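Local coordinates for protein arginine N-methyltransferase SFM1 (Saccharomyces cerevisiae, PDB 5C74) that transfers a methyl group from S-adenosyl-L-methionine to one arginine of ribosomal protein S3, leaving that arginine monomethylated, at residues A[1-6]-A[100-106]; A[81-85]-A[117-121]; A[160-166]-A[178-184]; A[167-171]-A[197-201]. All coordinates share one frame; numbering follows the deposited sequence.

Overall arrangement
Interactions 1 and 2 belong to the parallel sheet, interactions 3 and 4 to the small antiparallel one. Interaction 1 is the most deeply set, a pairing of two neighbouring strands; interaction 2, also buried and about 10 Å away between centres, lays a helix against the next strand of the same sheet, and C81 hydrogen-bonds Y101 and V103 where the two meet. Interactions 3 and 4 share strand 162-169 and touch through M178, but 3 is partly buried and 4 lies at the surface. Backbone bonding dominates the two strand pairs, with a salt bridge added in 3, whereas the helix contacts rely on side chains: aliphatic and water-bridged in 2, aromatic in 4.

Interaction 1. Residues A[1-6]-A[100-106]; sequences MKYIIE and DYFVFGG
I4 is bonded twice to the neighbouring strand, its N donating to F102 O (2.9 Å) and its O accepting from F104 N (2.8 Å). K2 and E6 continue the parallel pattern, K2 through its N to D100 O and its O from F102 N, E6 through its N to F104 O. Beyond the end of strand 101-104, the E6 side chain takes over: with CG anti to the carbonyl carbon (chi1 -62°), OE1 turns its anti lone pair to G106 N at 2.8 Å and also forms a salt bridge with R116. If an alanine stood here, G106 N would probably lose its acceptor and R116 one of its carboxylate partners. K2 NZ makes a cation-pi contact over one face of the Y101 ring, 4.4 Å from its centroid, and is also salt-bridged to E73. Apolar contacts fill both faces of the sheet. I4 CD1 meets Y101 CD1 at 3.7 Å on one; on the other, which packs against helix 140-151, Y3 CD1 rests 3.8 Å from F102 CB and I5 CG1 runs alongside F104 CD1 at 3.9 Å. Two adjacent parallel strands inside a six-stranded sheet flanked by helices form the α/β core expected of the SPOUT family.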
# COMPACT_ATOMS: atom_id res chain seq x y z
N MET A 1 18.21 -8.00 19.04
CA MET A 1 16.85 -8.44 18.71
C MET A 1 16.61 -8.35 17.21
O MET A 1 17.10 -7.45 16.54
CB MET A 1 15.82 -7.58 19.46
CG MET A 1 14.36 -8.00 19.25
SD MET A 1 13.85 -9.45 20.21
CE MET A 1 13.11 -8.71 21.66
N LYS A 2 15.85 -9.30 16.69
CA LYS A 2 15.46 -9.24 15.29
C LYS A 2 13.95 -9.12 15.22
O LYS A 2 13.26 -9.50 16.16
CB LYS A 2 15.95 -10.47 14.55
CG LYS A 2 17.48 -10.48 14.44
CD LYS A 2 18.00 -11.81 13.99
CE LYS A 2 18.99 -12.34 15.02
NZ LYS A 2 18.33 -12.74 16.28
N TYR A 3 13.45 -8.58 14.12
CA TYR A 3 12.05 -8.18 14.02
C TYR A 3 11.38 -8.88 12.86
O TYR A 3 11.92 -8.94 11.77
CB TYR A 3 11.96 -6.68 13.86
CG TYR A 3 12.54 -6.00 15.07
CD1 TYR A 3 11.76 -5.81 16.21
CD2 TYR A 3 13.88 -5.62 15.11
CE1 TYR A 3 12.30 -5.22 17.35
CE2 TYR A 3 14.43 -5.04 16.24
CZ TYR A 3 13.63 -4.84 17.35
OH TYR A 3 14.16 -4.27 18.48
N ILE A 4 10.19 -9.42 13.12
CA ILE A 4 9.43 -10.07 12.06
C ILE A 4 8.10 -9.34 11.92
O ILE A 4 7.38 -9.15 12.89
CB ILE A 4 9.18 -11.57 12.38
CG1 ILE A 4 10.52 -12.31 12.54
CG2 ILE A 4 8.32 -12.25 11.28
CD1 ILE A 4 10.38 -13.71 13.16
N ILE A 5 7.77 -8.92 10.70
CA ILE A 5 6.49 -8.25 10.48
C ILE A 5 5.68 -9.07 9.51
O ILE A 5 6.12 -9.32 8.40
CB ILE A 5 6.67 -6.81 9.91
CG1 ILE A 5 7.46 -5.93 10.87
CG2 ILE A 5 5.30 -6.19 9.61
CD1 ILE A 5 7.83 -4.59 10.29
N GLU A 6 4.50 -9.50 9.92
CA GLU A 6 3.64 -10.20 8.99
C GLU A 6 3.02 -9.17 8.06
O GLU A 6 2.33 -8.26 8.51
CB GLU A 6 2.54 -10.98 9.71
CG GLU A 6 3.06 -12.08 10.64
CD GLU A 6 1.97 -13.06 11.03
OE1 GLU A 6 0.88 -12.60 11.44
OE2 GLU A 6 2.20 -14.29 10.88
N ASP A 100 14.78 -13.62 21.16
CA ASP A 100 15.67 -13.38 20.02
C ASP A 100 14.94 -12.66 18.89
O ASP A 100 15.56 -11.94 18.10
CB ASP A 100 16.23 -14.70 19.50
CG ASP A 100 16.92 -15.49 20.59
OD1 ASP A 100 17.70 -14.88 21.34
OD2 ASP A 100 16.65 -16.70 20.72
N TYR A 101 13.62 -12.86 18.83
CA TYR A 101 12.75 -12.28 17.80
C TYR A 101 11.56 -11.58 18.42
O TYR A 101 11.07 -12.01 19.46
CB TYR A 101 12.25 -13.35 16.83
CG TYR A 101 13.35 -13.91 15.96
CD1 TYR A 101 13.67 -13.30 14.76
CD2 TYR A 101 14.07 -15.04 16.35
CE1 TYR A 101 14.68 -13.82 13.94
CE2 TYR A 101 15.09 -15.55 15.55
CZ TYR A 101 15.38 -14.93 14.34
OH TYR A 101 16.38 -15.43 13.55
N PHE A 102 11.09 -10.54 17.74
CA PHE A 102 9.92 -9.77 18.17
C PHE A 102 9.00 -9.72 16.96
O PHE A 102 9.42 -9.31 15.88
CB PHE A 102 10.32 -8.36 18.61
CG PHE A 102 9.20 -7.59 19.25
CD1 PHE A 102 8.33 -6.83 18.49
CD2 PHE A 102 9.03 -7.61 20.63
CE1 PHE A 102 7.30 -6.11 19.08
CE2 PHE A 102 8.00 -6.89 21.23
CZ PHE A 102 7.14 -6.14 20.45
N VAL A 103 7.76 -10.17 17.14
CA VAL A 103 6.85 -10.38 16.01
C VAL A 103 5.67 -9.40 16.02
O VAL A 103 5.03 -9.20 17.04
CB VAL A 103 6.30 -11.81 16.03
CG1 VAL A 103 5.29 -12.01 14.92
CG2 VAL A 103 7.45 -12.82 15.93
N PHE A 104 5.41 -8.78 14.87
CA PHE A 104 4.21 -7.97 14.67
C PHE A 104 3.24 -8.82 13.90
O PHE A 104 3.47 -9.14 12.72
CB PHE A 104 4.51 -6.69 13.90
CG PHE A 104 5.35 -5.72 14.67
CD1 PHE A 104 6.73 -5.89 14.73
CD2 PHE A 104 4.77 -4.66 15.34
CE1 PHE A 104 7.51 -5.01 15.44
CE2 PHE A 104 5.54 -3.77 16.05
CZ PHE A 104 6.92 -3.94 16.10
N GLY A 105 2.16 -9.23 14.56
CA GLY A 105 1.14 -10.05 13.95
C GLY A 105 0.44 -9.30 12.84
O GLY A 105 0.37 -8.07 12.84
N GLY A 106 -0.07 -10.04 11.86
CA GLY A 106 -0.71 -9.41 10.72
C GLY A 106 -1.98 -8.71 11.17
O GLY A 106 -2.64 -9.17 12.10
O HOH W 1 1.83 -6.71 10.76

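Interaction 2. Residues A[81-85]-A[117-121]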
# COMPACT_ATOMS: atom_id res chain seq x y z
N CYS A 81 9.00 -13.30 20.92
CA CYS A 81 8.04 -12.42 21.56
C CYS A 81 6.99 -11.94 20.56
O CYS A 81 7.31 -11.58 19.43
CB CYS A 81 8.75 -11.22 22.18
SG CYS A 81 7.62 -10.07 22.99
N LEU A 82 5.73 -11.95 20.98
CA LEU A 82 4.68 -11.44 20.11
C LEU A 82 4.13 -10.15 20.71
O LEU A 82 3.70 -10.13 21.86
CB LEU A 82 3.56 -12.47 19.95
CG LEU A 82 2.32 -11.99 19.18
CD1 LEU A 82 2.63 -11.84 17.67
CD2 LEU A 82 1.18 -12.97 19.40
N LEU A 83 4.17 -9.06 19.94
CA LEU A 83 3.48 -7.83 20.36
C LEU A 83 2.01 -8.15 20.52
O LEU A 83 1.37 -8.63 19.59
CB LEU A 83 3.65 -6.70 19.35
CG LEU A 83 2.84 -5.44 19.75
CD1 LEU A 83 3.38 -4.86 21.06
CD2 LEU A 83 2.85 -4.39 18.64
N ASP A 84 1.48 -7.89 21.70
CA ASP A 84 0.11 -8.31 21.99
C ASP A 84 -0.59 -7.20 22.79
O ASP A 84 -0.33 -7.04 23.97
CB ASP A 84 0.14 -9.64 22.77
CG ASP A 84 -1.25 -10.24 22.98
OD1 ASP A 84 -2.27 -9.60 22.65
OD2 ASP A 84 -1.31 -11.37 23.51
N PRO A 85 -1.46 -6.44 22.13
CA PRO A 85 -2.18 -5.36 22.83
C PRO A 85 -3.15 -5.88 23.91
O PRO A 85 -3.58 -5.09 24.75
CB PRO A 85 -2.95 -4.65 21.71
CG PRO A 85 -3.04 -5.66 20.60
CD PRO A 85 -1.79 -6.48 20.69
N THR A 117 -3.47 -13.23 16.69
CA THR A 117 -2.72 -13.71 17.85
C THR A 117 -3.13 -15.13 18.16
O THR A 117 -2.27 -16.02 18.33
CB THR A 117 -2.95 -12.82 19.07
OG1 THR A 117 -2.32 -11.56 18.83
CG2 THR A 117 -2.36 -13.46 20.35
N LYS A 118 -4.43 -15.38 18.19
CA LYS A 118 -4.92 -16.72 18.51
C LYS A 118 -4.57 -17.71 17.40
O LYS A 118 -4.26 -18.87 17.68
CB LYS A 118 -6.43 -16.70 18.76
CG LYS A 118 -6.96 -18.01 19.35
CD LYS A 118 -8.45 -17.90 19.73
CE LYS A 118 -8.89 -19.08 20.58
NZ LYS A 118 -10.31 -18.92 21.05
N GLU A 119 -4.62 -17.26 16.15
CA GLU A 119 -4.23 -18.10 15.03
C GLU A 119 -2.77 -18.56 15.15
O GLU A 119 -2.46 -19.74 14.99
CB GLU A 119 -4.42 -17.37 13.70
CG GLU A 119 -5.89 -17.18 13.33
CD GLU A 119 -6.07 -16.36 12.05
OE1 GLU A 119 -5.07 -16.05 11.38
OE2 GLU A 119 -7.24 -16.02 11.73
N LEU A 120 -1.88 -17.61 15.43
CA LEU A 120 -0.45 -17.92 15.54
C LEU A 120 -0.20 -18.89 16.68
O LEU A 120 0.52 -19.88 16.52
CB LEU A 120 0.35 -16.64 15.74
CG LEU A 120 0.62 -15.79 14.50
CD1 LEU A 120 1.15 -14.42 14.87
CD2 LEU A 120 1.60 -16.51 13.58
N LYS A 121 -0.78 -18.60 17.84
CA LYS A 121 -0.57 -19.44 19.02
C LYS A 121 -1.19 -20.82 18.88
O LYS A 121 -0.66 -21.81 19.38
CB LYS A 121 -1.12 -18.73 20.25
CG LYS A 121 -0.27 -17.55 20.66
CD LYS A 121 -0.72 -17.00 21.99
CE LYS A 121 0.12 -15.78 22.38
NZ LYS A 121 -0.11 -15.44 23.81
O HOH W 2 -3.64 -9.92 20.44
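L82 enters between T117 and L120 on the helix surface. Its CG stands opposite the backbone N (chi1 174°), and the second torsion then splits the two methyls between neighbours: CD2 lies 3.7 Å from T117 CG2, while CD1 comes within 4.1 Å of L120 CD1. CD2 also has the aliphatic part of K121 alongside, with CE at 4.2 Å. T117 presents both branches to the strand. Its CG2 is anti to the backbone N (chi1 -70° for OG1), which brings the methyl to L82 and to D84 OD2, 3.9 Å away, and leaves OG1, which also brushes L82 CD2, bonded to a water.

Helix 116-123 leads from strand 101-104 to strand 128-131, so this is the helix of a beta-alpha-beta crossover; it packs along strand 80-83, which sits between those two strands in the parallel sheet, and the two short axes run nearly antiparallel, 10.8 Å apart.

At the C-terminal end of the strand the contact turns polar, though no direct hydrogen bond joins the segments. Water 2 bridges them, donating to D84 OD1 at 2.6 Å and bonding T117 OG1 at 2.7 Å. The other carboxylate oxygen, D84 OD2, is 4.3 Å from K121 NZ, too far for a salt bridge. The extended K121 chain instead reaches the hydroxyl of S130, to which D84 OD2 is also hydrogen-bonded, and this serine on strand 128-131 thus links the opposite charges. D84 OD1 has a further partner in the backbone N of R86, which helps to fix the rotation of the carboxylate.

Interaction 3. Residues A[160-166]-A[178-184]; sequences IKFIDYP and MPFRYVL
R181 lies alongside D164, both side chains pointing the same way, and most of the arginine chain meets the other segment. CB and CG are close to D164 OD1, and CG also touches F162 CD1 at 3.6 Å. CD sits over a face of the F162 ring, 3.9 Å from its centroid, in a CH-pi contact; I160 CG2 lies over the opposite face, toward its rim. A bend at chi3 (-73°) then swings the guanidinium side-on to the carboxylate: NE bonds the syn lone pair of D164 OD1 at 2.7 Å, and NH2 bonds D164 OD2 at 3.1 Å, with the two planes nearly coplanar. A leucine in place of this arginine is likely to leave the D164 carboxylate without its counter-charge and free to turn.

Backbone bonds pair the strands antiparallel, I163 and Y182 binding each other through both N and O. Strand 162-169 is the middle one of a three-stranded antiparallel sheet, with 181-183 on one side and 174-177 on the other; the chain between these edges passes through M178 and P179, where an inverse gamma turn centres on P179. The Y165 ring lies flat over that turn, P179 CA being 3.4 Å from the ring centroid, while P179 CB touches CE2 of Y165 at 3.3 Å. Nearby, P166 CG packs against Y182 CD1 at 3.4 Å. H207 from the C-terminal tag of the second subunit packs on M178 and P179.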
# COMPACT_ATOMS: atom_id res chain seq x y z
N ILE A 160 11.28 6.18 28.85
CA ILE A 160 11.33 6.72 27.49
C ILE A 160 10.44 7.95 27.40
O ILE A 160 9.35 7.98 27.96
CB ILE A 160 10.93 5.65 26.46
CG1 ILE A 160 11.90 4.47 26.55
CG2 ILE A 160 10.91 6.23 25.02
CD1 ILE A 160 11.43 3.20 25.83
N LYS A 161 10.94 8.98 26.72
CA LYS A 161 10.17 10.20 26.51
C LYS A 161 9.31 10.07 25.24
O LYS A 161 9.83 9.97 24.13
CB LYS A 161 11.10 11.40 26.41
CG LYS A 161 11.82 11.71 27.74
CD LYS A 161 12.64 12.99 27.64
CE LYS A 161 13.39 13.25 28.94
NZ LYS A 161 12.51 13.02 30.13
N PHE A 162 7.99 10.05 25.44
CA PHE A 162 7.02 9.95 24.33
C PHE A 162 6.21 11.23 24.16
O PHE A 162 6.18 12.08 25.05
CB PHE A 162 6.04 8.79 24.56
CG PHE A 162 6.66 7.42 24.64
CD1 PHE A 162 7.13 6.78 23.50
CD2 PHE A 162 6.71 6.76 25.86
CE1 PHE A 162 7.67 5.50 23.58
CE2 PHE A 162 7.24 5.49 25.96
CZ PHE A 162 7.73 4.85 24.82
N ILE A 163 5.55 11.35 23.01
CA ILE A 163 4.46 12.30 22.84
C ILE A 163 3.26 11.52 22.31
O ILE A 163 3.40 10.69 21.42
CB ILE A 163 4.81 13.48 21.89
CG1 ILE A 163 3.64 14.46 21.78
CG2 ILE A 163 5.22 12.99 20.49
CD1 ILE A 163 4.02 15.80 21.18
N ASP A 164 2.09 11.77 22.87
CA ASP A 164 0.88 11.06 22.46
C ASP A 164 0.05 11.94 21.54
O ASP A 164 -0.23 13.10 21.87
CB ASP A 164 0.04 10.67 23.68
CG ASP A 164 0.70 9.59 24.51
OD1 ASP A 164 1.59 8.87 23.99
OD2 ASP A 164 0.32 9.45 25.70
N TYR A 165 -0.35 11.39 20.40
CA TYR A 165 -1.22 12.09 19.47
C TYR A 165 -0.68 13.46 19.07
O TYR A 165 -1.37 14.47 19.22
CB TYR A 165 -2.61 12.24 20.09
CG TYR A 165 -3.46 10.99 19.97
CD1 TYR A 165 -3.06 9.79 20.53
CD2 TYR A 165 -4.69 11.04 19.32
CE1 TYR A 165 -3.84 8.65 20.44
CE2 TYR A 165 -5.47 9.91 19.21
CZ TYR A 165 -5.05 8.72 19.77
OH TYR A 165 -5.85 7.60 19.66
N PRO A 166 0.55 13.51 18.53
CA PRO A 166 1.07 14.81 18.12
C PRO A 166 0.22 15.42 17.03
O PRO A 166 -0.37 14.70 16.23
CB PRO A 166 2.45 14.48 17.57
CG PRO A 166 2.32 13.05 17.08
CD PRO A 166 1.44 12.41 18.13
N MET A 178 -1.88 12.78 14.31
CA MET A 178 -1.51 11.37 14.14
C MET A 178 -1.78 10.65 15.46
O MET A 178 -1.11 10.92 16.46
CB MET A 178 -0.03 11.20 13.74
CG MET A 178 0.32 11.86 12.40
SD MET A 178 -0.68 11.35 10.94
CE MET A 178 -0.30 9.61 10.87
N PRO A 179 -2.78 9.76 15.46
CA PRO A 179 -3.31 9.18 16.70
C PRO A 179 -2.47 8.03 17.22
O PRO A 179 -2.99 6.93 17.39
CB PRO A 179 -4.69 8.68 16.27
CG PRO A 179 -4.50 8.32 14.82
CD PRO A 179 -3.60 9.39 14.28
N PHE A 180 -1.19 8.31 17.48
CA PHE A 180 -0.25 7.30 17.93
C PHE A 180 0.64 7.90 18.99
O PHE A 180 0.73 9.12 19.12
CB PHE A 180 0.61 6.78 16.78
CG PHE A 180 -0.19 6.20 15.67
CD1 PHE A 180 -0.62 4.88 15.74
CD2 PHE A 180 -0.53 6.96 14.57
CE1 PHE A 180 -1.39 4.33 14.71
CE2 PHE A 180 -1.30 6.42 13.55
CZ PHE A 180 -1.73 5.10 13.63
N ARG A 181 1.31 7.02 19.72
CA ARG A 181 2.33 7.44 20.65
C ARG A 181 3.66 7.38 19.90
O ARG A 181 3.96 6.35 19.28
CB ARG A 181 2.34 6.52 21.87
CG ARG A 181 3.57 6.66 22.75
CD ARG A 181 3.38 5.84 24.04
NE ARG A 181 2.43 6.48 24.94
CZ ARG A 181 1.84 5.90 25.98
NH1 ARG A 181 2.07 4.62 26.26
NH2 ARG A 181 1.00 6.60 26.73
N TYR A 182 4.42 8.47 19.93
CA TYR A 182 5.71 8.53 19.24
C TYR A 182 6.86 8.76 20.22
O TYR A 182 6.68 9.38 21.26
CB TYR A 182 5.74 9.66 18.20
CG TYR A 182 4.83 9.46 17.01
CD1 TYR A 182 3.49 9.82 17.07
CD2 TYR A 182 5.32 8.94 15.81
CE1 TYR A 182 2.65 9.66 15.97
CE2 TYR A 182 4.48 8.78 14.70
CZ TYR A 182 3.15 9.14 14.79
OH TYR A 182 2.31 8.98 13.70
N VAL A 183 8.05 8.29 19.86
CA VAL A 183 9.26 8.58 20.64
C VAL A 183 9.72 9.99 20.30
O VAL A 183 9.70 10.38 19.13
CB VAL A 183 10.40 7.57 20.33
CG1 VAL A 183 11.69 7.96 21.06
CG2 VAL A 183 9.96 6.15 20.72
N LEU A 184 10.13 10.75 21.31
CA LEU A 184 10.66 12.09 21.09
C LEU A 184 12.15 12.08 20.77
O LEU A 184 12.90 11.29 21.36
CB LEU A 184 10.42 12.95 22.32
CG LEU A 184 8.96 13.36 22.52
CD1 LEU A 184 8.81 14.07 23.85
CD2 LEU A 184 8.52 14.27 21.36
O HOH W 3 12.74 9.82 23.90

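Interaction 4. Residues A[167-171]-A[197-201]; sequences EFRFN and LDLIK
The F170 ring has K201 CA over one face, 4.0 Å from the ring centroid in a CH-pi contact, and the carbonyl oxygen of F168 over the other. At its edge, near the ring plane, I200 CG2 approaches F170 CZ at 3.5 Å and L197 CD1 approaches F170 CE1 at 4.0 Å. The F168 ring meets the same leucine methyl obliquely, its CD1 lying 3.7 Å from L197 CD1, so this one methyl bridges the two phenylalanines. Both rings have CG anti to the carbonyl carbon (chi1 -54° at F170), which directs them from the strand to the helix. K201 lays its CB against F170 CE1 at 3.7 Å, giving the ring the aliphatic root of the lysine.

F170 and N171 form a classic beta bulge opposite E174, a nickel ligand, where the chain turns a corner at F170. On the helix, I200 also packs on M178 and on L205 from the tag of the second subunit.

No hydrogen bond or salt bridge joins the two segments: helix 196-205 is held to the antiparallel sheet here by aromatic and aliphatic surfaces, which probably hold by close fit and partial burial of apolar surface, not by directional bonds.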
# COMPACT_ATOMS: atom_id res chain seq x y z
N GLU A 167 0.16 16.74 17.01
CA GLU A 167 -0.56 17.45 15.97
C GLU A 167 0.44 18.25 15.13
O GLU A 167 1.30 18.94 15.69
CB GLU A 167 -1.62 18.38 16.58
CG GLU A 167 -2.43 19.17 15.57
CD GLU A 167 -3.45 20.09 16.24
OE1 GLU A 167 -4.65 19.78 16.17
OE2 GLU A 167 -3.04 21.11 16.83
N PHE A 168 0.34 18.14 13.81
CA PHE A 168 1.23 18.85 12.91
C PHE A 168 0.47 19.94 12.17
O PHE A 168 -0.41 19.64 11.36
CB PHE A 168 1.87 17.87 11.93
CG PHE A 168 2.63 16.76 12.60
CD1 PHE A 168 3.95 16.94 12.99
CD2 PHE A 168 2.01 15.56 12.88
CE1 PHE A 168 4.66 15.91 13.62
CE2 PHE A 168 2.69 14.54 13.52
CZ PHE A 168 4.02 14.72 13.89
N ARG A 169 0.80 21.19 12.45
CA ARG A 169 0.10 22.33 11.84
C ARG A 169 0.82 22.82 10.57
O ARG A 169 2.03 23.03 10.58
CB ARG A 169 -0.02 23.48 12.86
CG ARG A 169 -0.81 24.68 12.33
CD ARG A 169 -1.43 25.55 13.42
NE ARG A 169 -2.56 24.90 14.08
CZ ARG A 169 -3.77 24.73 13.54
NH1 ARG A 169 -4.02 25.12 12.30
NH2 ARG A 169 -4.72 24.13 14.24
N PHE A 170 0.07 23.00 9.49
CA PHE A 170 0.65 23.42 8.21
C PHE A 170 0.24 24.84 7.82
O PHE A 170 0.87 25.47 6.98
CB PHE A 170 0.27 22.43 7.11
CG PHE A 170 0.63 21.01 7.44
CD1 PHE A 170 1.96 20.62 7.52
CD2 PHE A 170 -0.36 20.08 7.71
CE1 PHE A 170 2.30 19.33 7.85
CE2 PHE A 170 -0.03 18.78 8.04
CZ PHE A 170 1.31 18.40 8.10
N ASN A 171 -0.83 25.33 8.44
CA ASN A 171 -1.22 26.74 8.35
C ASN A 171 -2.29 27.03 9.40
O ASN A 171 -2.65 26.15 10.18
CB ASN A 171 -1.71 27.12 6.95
CG ASN A 171 -2.88 26.28 6.48
OD1 ASN A 171 -4.00 26.40 7.00
ND2 ASN A 171 -2.64 25.43 5.49
N LEU A 197 6.55 13.33 7.26
CA LEU A 197 5.91 14.64 7.48
C LEU A 197 5.52 15.27 6.14
O LEU A 197 4.45 15.89 6.00
CB LEU A 197 6.82 15.58 8.27
CG LEU A 197 6.19 16.93 8.66
CD1 LEU A 197 4.87 16.72 9.40
CD2 LEU A 197 7.16 17.75 9.50
N ASP A 198 6.38 15.10 5.13
CA ASP A 198 6.06 15.54 3.78
C ASP A 198 4.79 14.88 3.27
O ASP A 198 3.96 15.53 2.63
CB ASP A 198 7.19 15.24 2.79
CG ASP A 198 8.34 16.22 2.91
OD1 ASP A 198 8.20 17.24 3.62
OD2 ASP A 198 9.39 15.97 2.28
N LEU A 199 4.65 13.58 3.51
CA LEU A 199 3.46 12.85 3.07
C LEU A 199 2.22 13.37 3.80
O LEU A 199 1.15 13.52 3.21
CB LEU A 199 3.63 11.35 3.31
CG LEU A 199 2.76 10.38 2.52
CD1 LEU A 199 3.05 10.52 1.03
CD2 LEU A 199 2.97 8.95 2.99
N ILE A 200 2.37 13.65 5.09
CA ILE A 200 1.25 14.19 5.87
C ILE A 200 0.85 15.55 5.32
O ILE A 200 -0.35 15.86 5.15
CB ILE A 200 1.59 14.31 7.36
CG1 ILE A 200 1.82 12.92 7.96
CG2 ILE A 200 0.45 15.00 8.12
CD1 ILE A 200 2.36 12.94 9.40
N LYS A 201 1.85 16.37 5.01
CA LYS A 201 1.61 17.69 4.43
C LYS A 201 0.93 17.58 3.07
O LYS A 201 0.01 18.34 2.78
CB LYS A 201 2.93 18.47 4.32
CG LYS A 201 2.79 19.83 3.63
CD LYS A 201 4.00 20.72 3.93
CE LYS A 201 5.31 20.02 3.58
NZ LYS A 201 6.44 20.98 3.39